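Local coordinates for C-domain type II peptide synthetase (Streptomyces globisporus, PDB 4ZNM), which belongs to the condensation-domain family of peptide synthetases and has the two-lobed fold of condensation domains, whose lobes resemble CoA-dependent acyltransferases, at residues 108-111 with 112-116; 165-168 with 169-172; 276-279 with 280-284; 324-327 with 328-332. All blocks are in the same frame, centred on the assembly; numbering follows the deposited sequence.

Contact 1: residues 108-111 with 112-116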
loop_
_atom_site.group_PDB
_atom_site.type_symbol
_atom_site.label_atom_id
_atom_site.label_comp_id
_atom_site.label_asym_id
_atom_site.label_seq_id
_atom_site.Cartn_x
_atom_site.Cartn_y
_atom_site.Cartn_z
ATOM N N VAL A 108 10.020 -24.886 -16.705
ATOM C CA VAL A 108 10.097 -25.749 -15.528
ATOM C C VAL A 108 8.702 -26.141 -15.027
ATOM O O VAL A 108 7.697 -25.608 -15.485
ATOM C CB VAL A 108 10.903 -25.062 -14.418
ATOM C CG1 VAL A 108 12.367 -24.935 -14.815
ATOM C CG2 VAL A 108 10.306 -23.674 -14.087
ATOM N N ASP A 109 8.644 -27.068 -14.080
ATOM C CA ASP A 109 7.354 -27.593 -13.599
ATOM C C ASP A 109 6.619 -26.523 -12.772
ATOM O O ASP A 109 7.226 -25.522 -12.347
ATOM C CB ASP A 109 7.572 -28.899 -12.807
ATOM C CG ASP A 109 8.383 -28.702 -11.541
ATOM O OD1 ASP A 109 8.148 -27.708 -10.822
ATOM O OD2 ASP A 109 9.247 -29.562 -11.254
ATOM N N GLU A 110 5.320 -26.698 -12.556
ATOM C CA GLU A 110 4.488 -25.603 -12.033
ATOM C C GLU A 110 5.002 -25.015 -10.721
ATOM O O GLU A 110 5.088 -23.778 -10.572
ATOM C CB GLU A 110 3.040 -26.076 -11.845
ATOM C CG GLU A 110 2.097 -25.011 -11.210
ATOM C CD GLU A 110 2.084 -23.680 -11.976
ATOM O OE1 GLU A 110 2.435 -23.696 -13.177
ATOM O OE2 GLU A 110 1.736 -22.618 -11.388
ATOM N N SER A 111 5.328 -25.863 -9.746
ATOM C CA SER A 111 5.777 -25.322 -8.456
ATOM C C SER A 111 7.056 -24.482 -8.642
ATOM O O SER A 111 7.269 -23.473 -7.968
ATOM C CB SER A 111 6.012 -26.422 -7.425
ATOM O OG SER A 111 7.056 -27.288 -7.811
ATOM N N GLU A 112 7.911 -24.884 -9.565
ATOM C CA GLU A 112 9.122 -24.121 -9.776
ATOM C C GLU A 112 8.805 -22.768 -10.440
ATOM O O GLU A 112 9.527 -21.788 -10.217
ATOM C CB GLU A 112 10.111 -24.927 -10.608
ATOM C CG GLU A 112 11.483 -24.273 -10.760
ATOM C CD GLU A 112 12.209 -24.103 -9.430
ATOM O OE1 GLU A 112 11.901 -24.844 -8.467
ATOM O OE2 GLU A 112 13.082 -23.213 -9.349
ATOM N N ARG A 113 7.721 -22.714 -11.221
ATOM C CA ARG A 113 7.254 -21.465 -11.853
ATOM C C ARG A 113 6.740 -20.402 -10.863
ATOM O O ARG A 113 7.035 -19.209 -11.010
ATOM C CB ARG A 113 6.160 -21.781 -12.876
ATOM C CG ARG A 113 6.740 -22.475 -14.128
ATOM C CD ARG A 113 5.789 -22.611 -15.280
ATOM N NE ARG A 113 6.345 -23.563 -16.256
ATOM C CZ ARG A 113 5.951 -23.661 -17.518
ATOM N NH1 ARG A 113 4.954 -22.908 -17.965
ATOM N NH2 ARG A 113 6.554 -24.515 -18.339
ATOM N N VAL A 114 5.968 -20.823 -9.870
ATOM C CA VAL A 114 5.419 -19.888 -8.885
ATOM C C VAL A 114 6.578 -19.282 -8.094
ATOM O O VAL A 114 6.595 -18.096 -7.747
ATOM C CB VAL A 114 4.448 -20.573 -7.941
ATOM C CG1 VAL A 114 3.729 -19.536 -7.085
ATOM C CG2 VAL A 114 3.452 -21.417 -8.719
ATOM N N ARG A 115 7.542 -20.152 -7.832
ATOM C CA ARG A 115 8.729 -19.843 -7.084
ATOM C C ARG A 115 9.601 -18.877 -7.863
ATOM O O ARG A 115 10.045 -17.871 -7.315
ATOM C CB ARG A 115 9.468 -21.148 -6.782
ATOM C CG ARG A 115 10.773 -21.053 -6.030
ATOM C CD ARG A 115 11.423 -22.444 -6.025
ATOM N NE ARG A 115 12.751 -22.481 -5.417
ATOM C CZ ARG A 115 13.885 -22.170 -6.048
ATOM N NH1 ARG A 115 13.868 -21.775 -7.319
ATOM N NH2 ARG A 115 15.044 -22.246 -5.402
ATOM N N ARG A 116 9.844 -19.164 -9.141
ATOM C CA ARG A 116 10.713 -18.306 -9.917
ATOM C C ARG A 116 9.989 -16.986 -10.169
ATOM O O ARG A 116 10.625 -15.952 -10.208
ATOM C CB ARG A 116 11.172 -18.975 -11.214
ATOM C CG ARG A 116 12.311 -19.984 -10.968
ATOM C CD ARG A 116 12.872 -20.594 -12.266
ATOM N NE ARG A 116 13.591 -21.844 -12.008
ATOM C CZ ARG A 116 14.368 -22.475 -12.882
ATOM N NH1 ARG A 116 14.559 -21.989 -14.105
ATOM N NH2 ARG A 116 14.953 -23.608 -12.528
#
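Asp109 and Glu112 meet at the N-cap of helix 110-125, which crosses from strand 101-104 to strand 137-143. Asp109 OD1 accepts from Glu112 N at 3.1 Å, and the donor comes almost straight down the carboxylate C-O bond. A chi1 of 64° puts the Asp109 carboxylate between its own backbone N and carbonyl carbon, where it can turn back to the first helical turn. The same OD1 takes Ser111 OG at 3.2 Å, from above the carboxylate plane. Two donors thus hold this oxygen.

Arg113 ties down the residue before the cap. Its chain runs extended to NE, which donates to Val108 O at 2.6 Å with an N-H...O angle of 155°. The carbonyl oxygen sits at the guanidinium edge, 17° out of its plane. NH2 adds a weak bond to the same oxygen. Asp107, Asp145 and Asp148 form salt bridges with the terminal nitrogens of Arg113.

Val108 also packs on the helix. Its CG2 lies 3.6 Å from Glu112 CG. Its CG1 sits over one face of the Arg116 guanidinium, 3.7 Å from Arg116 CZ. At the edge of that guanidinium, Glu112 OE2 accepts from Arg116 NE at 3.0 Å through its anti lone pair. Glu112 OE2 also bridges to Arg115 NH1, while Arg116 NH1 reaches Leu105 O. This is an aspartate-capped start to the crossover helix of a beta-alpha-beta unit.

Contact 2: residues 165-168 with 169-172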
loop_
_atom_site.group_PDB
_atom_site.type_symbol
_atom_site.label_atom_id
_atom_site.label_comp_id
_atom_site.label_asym_id
_atom_site.label_seq_id
_atom_site.Cartn_x
_atom_site.Cartn_y
_atom_site.Cartn_z
HETATM N N MSE A 165 -2.019 0.593 -9.573
HETATM C CA MSE A 165 -1.282 -0.512 -10.203
HETATM C C MSE A 165 -2.291 -1.479 -10.881
HETATM O O MSE A 165 -2.056 -1.996 -11.955
HETATM C CB MSE A 165 -0.436 -1.274 -9.179
HETATM C CG MSE A 165 0.782 -0.536 -8.665
HETATM SE SE MSE A 165 2.126 -0.243 -10.018
HETATM C CE MSE A 165 2.323 -2.049 -10.663
ATOM N N HIS A 166 -3.419 -1.693 -10.244
ATOM C CA HIS A 166 -4.486 -2.502 -10.854
ATOM C C HIS A 166 -4.942 -1.828 -12.166
ATOM O O HIS A 166 -5.031 -2.496 -13.204
ATOM C CB HIS A 166 -5.619 -2.685 -9.881
ATOM C CG HIS A 166 -6.849 -3.266 -10.493
ATOM N ND1 HIS A 166 -7.214 -4.585 -10.318
ATOM C CD2 HIS A 166 -7.803 -2.711 -11.286
ATOM C CE1 HIS A 166 -8.340 -4.818 -10.972
ATOM N NE2 HIS A 166 -8.717 -3.698 -11.571
ATOM N N VAL A 167 -5.154 -0.509 -12.144
ATOM C CA VAL A 167 -5.546 0.249 -13.341
ATOM C C VAL A 167 -4.476 0.164 -14.448
ATOM O O VAL A 167 -4.803 -0.022 -15.634
ATOM C CB VAL A 167 -5.859 1.725 -12.993
ATOM C CG1 VAL A 167 -6.056 2.570 -14.277
ATOM C CG2 VAL A 167 -7.141 1.824 -12.115
ATOM N N ILE A 168 -3.199 0.268 -14.084
ATOM C CA ILE A 168 -2.113 0.259 -15.060
ATOM C C ILE A 168 -2.073 -1.078 -15.817
ATOM O O ILE A 168 -1.845 -1.132 -17.031
ATOM C CB ILE A 168 -0.785 0.529 -14.374
ATOM C CG1 ILE A 168 -0.739 1.985 -13.874
ATOM C CG2 ILE A 168 0.412 0.247 -15.332
ATOM C CD1 ILE A 168 0.424 2.253 -12.908
ATOM N N ALA A 169 -2.255 -2.159 -15.070
ATOM C CA ALA A 169 -2.199 -3.492 -15.621
ATOM C C ALA A 169 -3.396 -3.686 -16.553
ATOM O O ALA A 169 -3.251 -4.213 -17.661
ATOM C CB ALA A 169 -2.180 -4.531 -14.507
ATOM N N ARG A 170 -4.560 -3.195 -16.135
ATOM C CA ARG A 170 -5.770 -3.375 -16.941
ATOM C C ARG A 170 -5.635 -2.607 -18.238
ATOM O O ARG A 170 -5.892 -3.143 -19.330
ATOM C CB ARG A 170 -7.036 -2.937 -16.214
ATOM C CG ARG A 170 -8.256 -3.061 -17.145
ATOM C CD ARG A 170 -9.327 -2.124 -16.863
ATOM N NE ARG A 170 -8.941 -0.724 -16.961
ATOM C CZ ARG A 170 -9.771 0.252 -16.616
ATOM N NH1 ARG A 170 -10.981 -0.077 -16.198
ATOM N NH2 ARG A 170 -9.415 1.538 -16.681
ATOM N N ASP A 171 -5.230 -1.353 -18.122
ATOM C CA ASP A 171 -5.054 -0.508 -19.282
ATOM C C ASP A 171 -4.009 -1.108 -20.227
ATOM O O ASP A 171 -4.197 -1.113 -21.435
ATOM C CB ASP A 171 -4.631 0.880 -18.844
ATOM C CG ASP A 171 -5.774 1.687 -18.194
ATOM O OD1 ASP A 171 -6.902 1.150 -18.008
ATOM O OD2 ASP A 171 -5.519 2.873 -17.877
ATOM N N LEU A 172 -2.899 -1.566 -19.663
ATOM C CA LEU A 172 -1.784 -2.091 -20.459
ATOM C C LEU A 172 -2.206 -3.264 -21.314
ATOM O O LEU A 172 -1.937 -3.300 -22.508
ATOM C CB LEU A 172 -0.640 -2.531 -19.562
ATOM C CG LEU A 172 0.482 -3.299 -20.254
ATOM C CD1 LEU A 172 1.206 -2.341 -21.180
ATOM C CD2 LEU A 172 1.410 -3.919 -19.242
#
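Asp171 lies against Val167, one turn earlier on helix 162-180. Its CB is 3.3 Å from Val167 O, the carbonyl that accepts from Asp171 N at 2.9 Å in a nearly straight bond (170°). The carboxylate carbon CG stands beside the residue's own backbone N (chi1 -73°). The side chain therefore runs alongside that of Val167 and points the same way. At the tip the two oxygens have different partners. OD2 rests 3.7 Å from Val167 CG1, and is bound by Arg73 NE in a salt bridge and by His74 NE2 in a hydrogen bond.

OD1 is gripped side-on by the next-door Arg170. Arg170 NE reaches Asp171 OD1 at 3.0 Å, nearly in line with the C-O bond. Arg170 NH2 meets the same OD1 at 2.9 Å, on its syn lone pair. The oxygen lies close to the guanidinium plane for both bonds. A bend at chi3 (60°) folds the Arg170 chain round to this position, with NH2 4.3 Å from Val167 CG1. Arg170 NH2 has a second salt bridge, to Asp305.

Another side of the helix is apolar. Selenomethionine Met165, Ile168 and Leu172 pack on strand 148-156, and Ala169 touches Trp52. The Asp171 carboxylate is buried, but two arginines pair with it and a histidine is hydrogen-bonded to it. The hydrogen bonds, and the positive charge of the two arginines, would probably favour its ionised form.

Contact 3: residues 276-279 with 280-284; sequences YQVL and LHRRT
Tyr276 and Leu280 make the main apolar contact here, one turn apart in the last part of helix 268-284. Leu280 CD1 lies over one face of the Tyr276 ring, a CH-pi contact 4.0 Å from the centroid and 29° off the normal. Its closest ring atom is CE2, where Leu280 CD1 and Tyr276 CE2 are 3.5 Å apart. Leu280 CD2 leans toward the phenol end of the ring. Tyr276 also stacks with Phe371 and meets Trp412 edge-to-face, while its OH bonds with Ser369 OG. Arg283 makes a cation-pi contact with Phe441.

Val278 and the Arg282 side chain make a van der Waals contact. They run side by side and point the same way. Val278 CG1 is 3.6 Å from Arg282 NH2 and 3.9 Å from Arg282 CD. The arginine chain is bent twice, at chi2 and chi3, and stays at the exposed surface.

The hydrogen bonds are mostly helical. Leu280 N donates to Tyr276 O at 2.8 Å, and His281, Arg282 and Arg283 repeat the pattern. In the final turn Leu280 O accepts twice, from Thr284 N at 2.8 Å and from Thr284 OG1 at 2.7 Å. The two donors come from opposite faces of the carbonyl plane. Thr284 OG1 also pairs with Glu286 N, and His281 ND1 with Glu286 O, so the residues just after the helix are tied to it. This is a helix packed between strand 288-295, through Tyr276 and Leu280, and helix 435-454, through Leu279, with exposed arginines near its C-terminal end.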
loop_
_atom_site.group_PDB
_atom_site.type_symbol
_atom_site.label_atom_id
_atom_site.label_comp_id
_atom_site.label_asym_id
_atom_site.label_seq_id
_atom_site.Cartn_x
_atom_site.Cartn_y
_atom_site.Cartn_z
ATOM N N TYR A 276 -5.153 -6.465 16.086
ATOM C CA TYR A 276 -3.885 -5.708 16.215
ATOM C C TYR A 276 -3.907 -4.856 17.485
ATOM O O TYR A 276 -2.911 -4.744 18.214
ATOM C CB TYR A 276 -3.647 -4.829 14.989
ATOM C CG TYR A 276 -2.283 -4.201 14.963
ATOM C CD1 TYR A 276 -1.155 -4.985 15.090
ATOM C CD2 TYR A 276 -2.122 -2.831 14.815
ATOM C CE1 TYR A 276 0.093 -4.440 15.071
ATOM C CE2 TYR A 276 -0.854 -2.270 14.773
ATOM C CZ TYR A 276 0.245 -3.095 14.886
ATOM O OH TYR A 276 1.522 -2.601 14.861
ATOM N N GLN A 277 -5.058 -4.270 17.760
ATOM C CA GLN A 277 -5.201 -3.460 18.960
ATOM C C GLN A 277 -5.029 -4.309 20.195
ATOM O O GLN A 277 -4.359 -3.896 21.171
ATOM C CB GLN A 277 -6.549 -2.760 18.975
ATOM C CG GLN A 277 -6.668 -1.766 17.864
ATOM C CD GLN A 277 -7.898 -0.918 17.965
ATOM O OE1 GLN A 277 -7.880 0.157 18.563
ATOM N NE2 GLN A 277 -8.972 -1.382 17.366
ATOM N N VAL A 278 -5.620 -5.498 20.167
ATOM C CA VAL A 278 -5.467 -6.432 21.274
ATOM C C VAL A 278 -3.985 -6.758 21.449
ATOM O O VAL A 278 -3.472 -6.782 22.566
ATOM C CB VAL A 278 -6.316 -7.705 21.077
ATOM C CG1 VAL A 278 -6.043 -8.733 22.151
ATOM C CG2 VAL A 278 -7.784 -7.367 21.149
ATOM N N LEU A 279 -3.299 -7.012 20.347
ATOM C CA LEU A 279 -1.872 -7.314 20.400
ATOM C C LEU A 279 -1.082 -6.155 21.014
ATOM O O LEU A 279 -0.249 -6.380 21.864
ATOM C CB LEU A 279 -1.317 -7.589 19.009
ATOM C CG LEU A 279 0.201 -7.829 18.904
ATOM C CD1 LEU A 279 0.602 -9.134 19.580
ATOM C CD2 LEU A 279 0.613 -7.836 17.469
ATOM N N LEU A 280 -1.339 -4.927 20.577
ATOM C CA LEU A 280 -0.629 -3.778 21.132
ATOM C C LEU A 280 -0.950 -3.529 22.603
ATOM O O LEU A 280 -0.084 -3.106 23.373
ATOM C CB LEU A 280 -0.941 -2.527 20.337
ATOM C CG LEU A 280 -0.451 -2.540 18.886
ATOM C CD1 LEU A 280 -0.842 -1.271 18.171
ATOM C CD2 LEU A 280 1.029 -2.753 18.775
ATOM N N HIS A 281 -2.194 -3.773 23.002
ATOM C CA HIS A 281 -2.511 -3.713 24.411
ATOM C C HIS A 281 -1.680 -4.713 25.189
ATOM O O HIS A 281 -1.116 -4.388 26.244
ATOM C CB HIS A 281 -3.987 -3.992 24.681
ATOM C CG HIS A 281 -4.254 -4.313 26.108
ATOM N ND1 HIS A 281 -4.237 -3.354 27.094
ATOM C CD2 HIS A 281 -4.466 -5.493 26.732
ATOM C CE1 HIS A 281 -4.474 -3.926 28.260
ATOM N NE2 HIS A 281 -4.608 -5.225 28.067
ATOM N N ARG A 282 -1.614 -5.943 24.699
ATOM C CA ARG A 282 -0.808 -6.949 25.368
ATOM C C ARG A 282 0.704 -6.598 25.351
ATOM O O ARG A 282 1.433 -6.883 26.300
ATOM C CB ARG A 282 -1.051 -8.309 24.726
ATOM C CG ARG A 282 -2.058 -9.163 25.492
ATOM C CD ARG A 282 -3.206 -9.654 24.675
ATOM N NE ARG A 282 -3.066 -11.070 24.359
ATOM C CZ ARG A 282 -4.086 -11.918 24.229
ATOM N NH1 ARG A 282 -3.851 -13.189 23.927
ATOM N NH2 ARG A 282 -5.339 -11.504 24.400
ATOM N N ARG A 283 1.172 -5.985 24.275
ATOM C CA ARG A 283 2.589 -5.640 24.155
ATOM C C ARG A 283 2.971 -4.393 24.982
ATOM O O ARG A 283 4.047 -4.355 25.576
ATOM C CB ARG A 283 2.935 -5.448 22.667
ATOM C CG ARG A 283 4.420 -5.498 22.320
ATOM C CD ARG A 283 4.633 -5.259 20.832
ATOM N NE ARG A 283 6.046 -5.178 20.442
ATOM C CZ ARG A 283 6.795 -6.225 20.082
ATOM N NH1 ARG A 283 6.279 -7.458 20.072
ATOM N NH2 ARG A 283 8.074 -6.041 19.737
ATOM N N THR A 284 2.097 -3.394 25.064
ATOM C CA THR A 284 2.484 -2.090 25.616
ATOM C C THR A 284 1.793 -1.743 26.934
ATOM O O THR A 284 2.187 -0.812 27.616
ATOM C CB THR A 284 2.162 -0.970 24.629
ATOM O OG1 THR A 284 0.739 -0.827 24.538
ATOM C CG2 THR A 284 2.743 -1.283 23.248
#

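Contact 4: residues 324-327 with 328-332; sequences ASFR and EVVLR
Ser325 O accepts from Val329 N and Phe326 O from Val330 N, which starts helix 326-335 directly after Ser325. The Ser325 side chain caps this end. A chi1 of 65° brings OG round to Glu328 N, at 3.1 Å. Glu328 reaches back in return. Its chain is extended beyond CG, and OE1 accepts from Ala324 N at 2.9 Å, met from well above the carboxylate plane. Ala324 CB lies 3.6 Å from Glu328 OE2.

This resembles a capping box, but the glutamate bonds the amide one residue before the N-cap. The helix packs against helices 268-284 and 251-264, with Phe326 and Val329 touching Ala274 and Val330 touching Phe260.

Within the helix, Val330 CG2 sits over one face of the Phe326 ring. In this CH-pi contact Val330 CG2 is 3.7 Å from the centroid of the Phe326 ring and 27° off the normal. The methyl is offset toward the rim, and Val330 CG2 comes within 3.3 Å of Phe326 CE2. On another side, Leu331 CG rests 3.3 Å from Arg327 O. The Arg327 chain bends at chi3, and its NE forms a salt bridge with Asp457.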
loop_
_atom_site.group_PDB
_atom_site.type_symbol
_atom_site.label_atom_id
_atom_site.label_comp_id
_atom_site.label_asym_id
_atom_site.label_seq_id
_atom_site.Cartn_x
_atom_site.Cartn_y
_atom_site.Cartn_z
ATOM N N ALA A 324 -15.045 -6.416 27.600
ATOM C CA ALA A 324 -15.247 -7.712 28.233
ATOM C C ALA A 324 -14.909 -8.848 27.275
ATOM O O ALA A 324 -14.796 -9.991 27.676
ATOM C CB ALA A 324 -16.690 -7.838 28.730
ATOM N N SER A 325 -14.733 -8.541 26.003
ATOM C CA SER A 325 -14.523 -9.606 25.034
ATOM C C SER A 325 -13.878 -9.062 23.791
ATOM O O SER A 325 -13.904 -7.867 23.537
ATOM C CB SER A 325 -15.854 -10.246 24.659
ATOM O OG SER A 325 -16.651 -9.274 23.996
ATOM N N PHE A 326 -13.324 -9.949 22.985
ATOM C CA PHE A 326 -12.855 -9.539 21.685
ATOM C C PHE A 326 -14.010 -8.919 20.895
ATOM O O PHE A 326 -13.840 -7.920 20.203
ATOM C CB PHE A 326 -12.271 -10.724 20.942
ATOM C CG PHE A 326 -11.831 -10.385 19.559
ATOM C CD1 PHE A 326 -10.718 -9.594 19.366
ATOM C CD2 PHE A 326 -12.522 -10.829 18.461
ATOM C CE1 PHE A 326 -10.301 -9.259 18.118
ATOM C CE2 PHE A 326 -12.092 -10.492 17.193
ATOM C CZ PHE A 326 -10.979 -9.697 17.037
ATOM N N ARG A 327 -15.199 -9.514 20.991
ATOM C CA ARG A 327 -16.320 -8.996 20.215
ATOM C C ARG A 327 -16.549 -7.521 20.493
ATOM O O ARG A 327 -16.841 -6.740 19.577
ATOM C CB ARG A 327 -17.603 -9.785 20.495
ATOM C CG ARG A 327 -18.788 -9.327 19.638
ATOM C CD ARG A 327 -20.034 -10.113 19.919
ATOM N NE ARG A 327 -19.824 -11.549 19.745
ATOM C CZ ARG A 327 -19.769 -12.155 18.561
ATOM N NH1 ARG A 327 -19.899 -11.456 17.437
ATOM N NH2 ARG A 327 -19.576 -13.464 18.514
ATOM N N GLU A 328 -16.403 -7.118 21.747
ATOM C CA GLU A 328 -16.581 -5.707 22.091
ATOM C C GLU A 328 -15.453 -4.847 21.504
ATOM O O GLU A 328 -15.687 -3.710 21.103
ATOM C CB GLU A 328 -16.663 -5.526 23.616
ATOM C CG GLU A 328 -17.983 -5.962 24.176
ATOM C CD GLU A 328 -18.092 -5.849 25.707
ATOM O OE1 GLU A 328 -17.290 -5.124 26.345
ATOM O OE2 GLU A 328 -19.001 -6.509 26.266
ATOM N N VAL A 329 -14.234 -5.372 21.427
ATOM C CA VAL A 329 -13.154 -4.614 20.769
ATOM C C VAL A 329 -13.534 -4.338 19.303
ATOM O O VAL A 329 -13.370 -3.214 18.798
ATOM C CB VAL A 329 -11.798 -5.342 20.838
ATOM C CG1 VAL A 329 -10.724 -4.523 20.133
ATOM C CG2 VAL A 329 -11.351 -5.534 22.289
ATOM N N VAL A 330 -14.048 -5.362 18.622
ATOM C CA VAL A 330 -14.392 -5.234 17.208
ATOM C C VAL A 330 -15.516 -4.208 17.048
ATOM O O VAL A 330 -15.489 -3.374 16.138
ATOM C CB VAL A 330 -14.790 -6.602 16.595
ATOM C CG1 VAL A 330 -15.123 -6.462 15.108
ATOM C CG2 VAL A 330 -13.670 -7.598 16.758
ATOM N N LEU A 331 -16.501 -4.245 17.937
ATOM C CA LEU A 331 -17.625 -3.328 17.818
ATOM C C LEU A 331 -17.181 -1.877 18.040
ATOM O O LEU A 331 -17.621 -0.984 17.320
ATOM C CB LEU A 331 -18.725 -3.701 18.799
ATOM C CG LEU A 331 -19.453 -5.007 18.477
ATOM C CD1 LEU A 331 -20.372 -5.340 19.624
ATOM C CD2 LEU A 331 -20.239 -4.960 17.170
ATOM N N ARG A 332 -16.291 -1.647 19.006
ATOM C CA ARG A 332 -15.723 -0.308 19.220
ATOM C C ARG A 332 -14.904 0.126 18.019
ATOM O O ARG A 332 -14.956 1.278 17.609
ATOM C CB ARG A 332 -14.891 -0.286 20.478
ATOM C CG ARG A 332 -15.799 -0.399 21.717
ATOM C CD ARG A 332 -14.998 -0.350 22.980
ATOM N NE ARG A 332 -15.802 -0.745 24.126
ATOM C CZ ARG A 332 -15.389 -0.687 25.386
ATOM N NH1 ARG A 332 -14.168 -0.248 25.668
ATOM N NH2 ARG A 332 -16.193 -1.093 26.367
#

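How the contacts relate
Contacts 3 and 4 lie on helices 268-284 and 326-335, which pack on each other. Their centres are about 14 Å apart, and Val278 CG2 lies 4.1 Å from Phe326 CD1. Contact 2 lies about 37 Å from contact 3, centre to centre, and on the opposite side of the chain's centre. Contacts 1 and 4 are both helix starts, one capped by aspartate, the other by serine. Contact 1 is wholly at the surface and relies on charged side chains. Contact 4 is partly buried and adds an apolar CH-pi pair. Contacts 2 and 3 are mostly buried, though contact 3 has exposed arginines near its helix end. Contact 2 holds a buried carboxylate paired with arginines, whereas contact 3 rests mainly on aromatic and aliphatic packing.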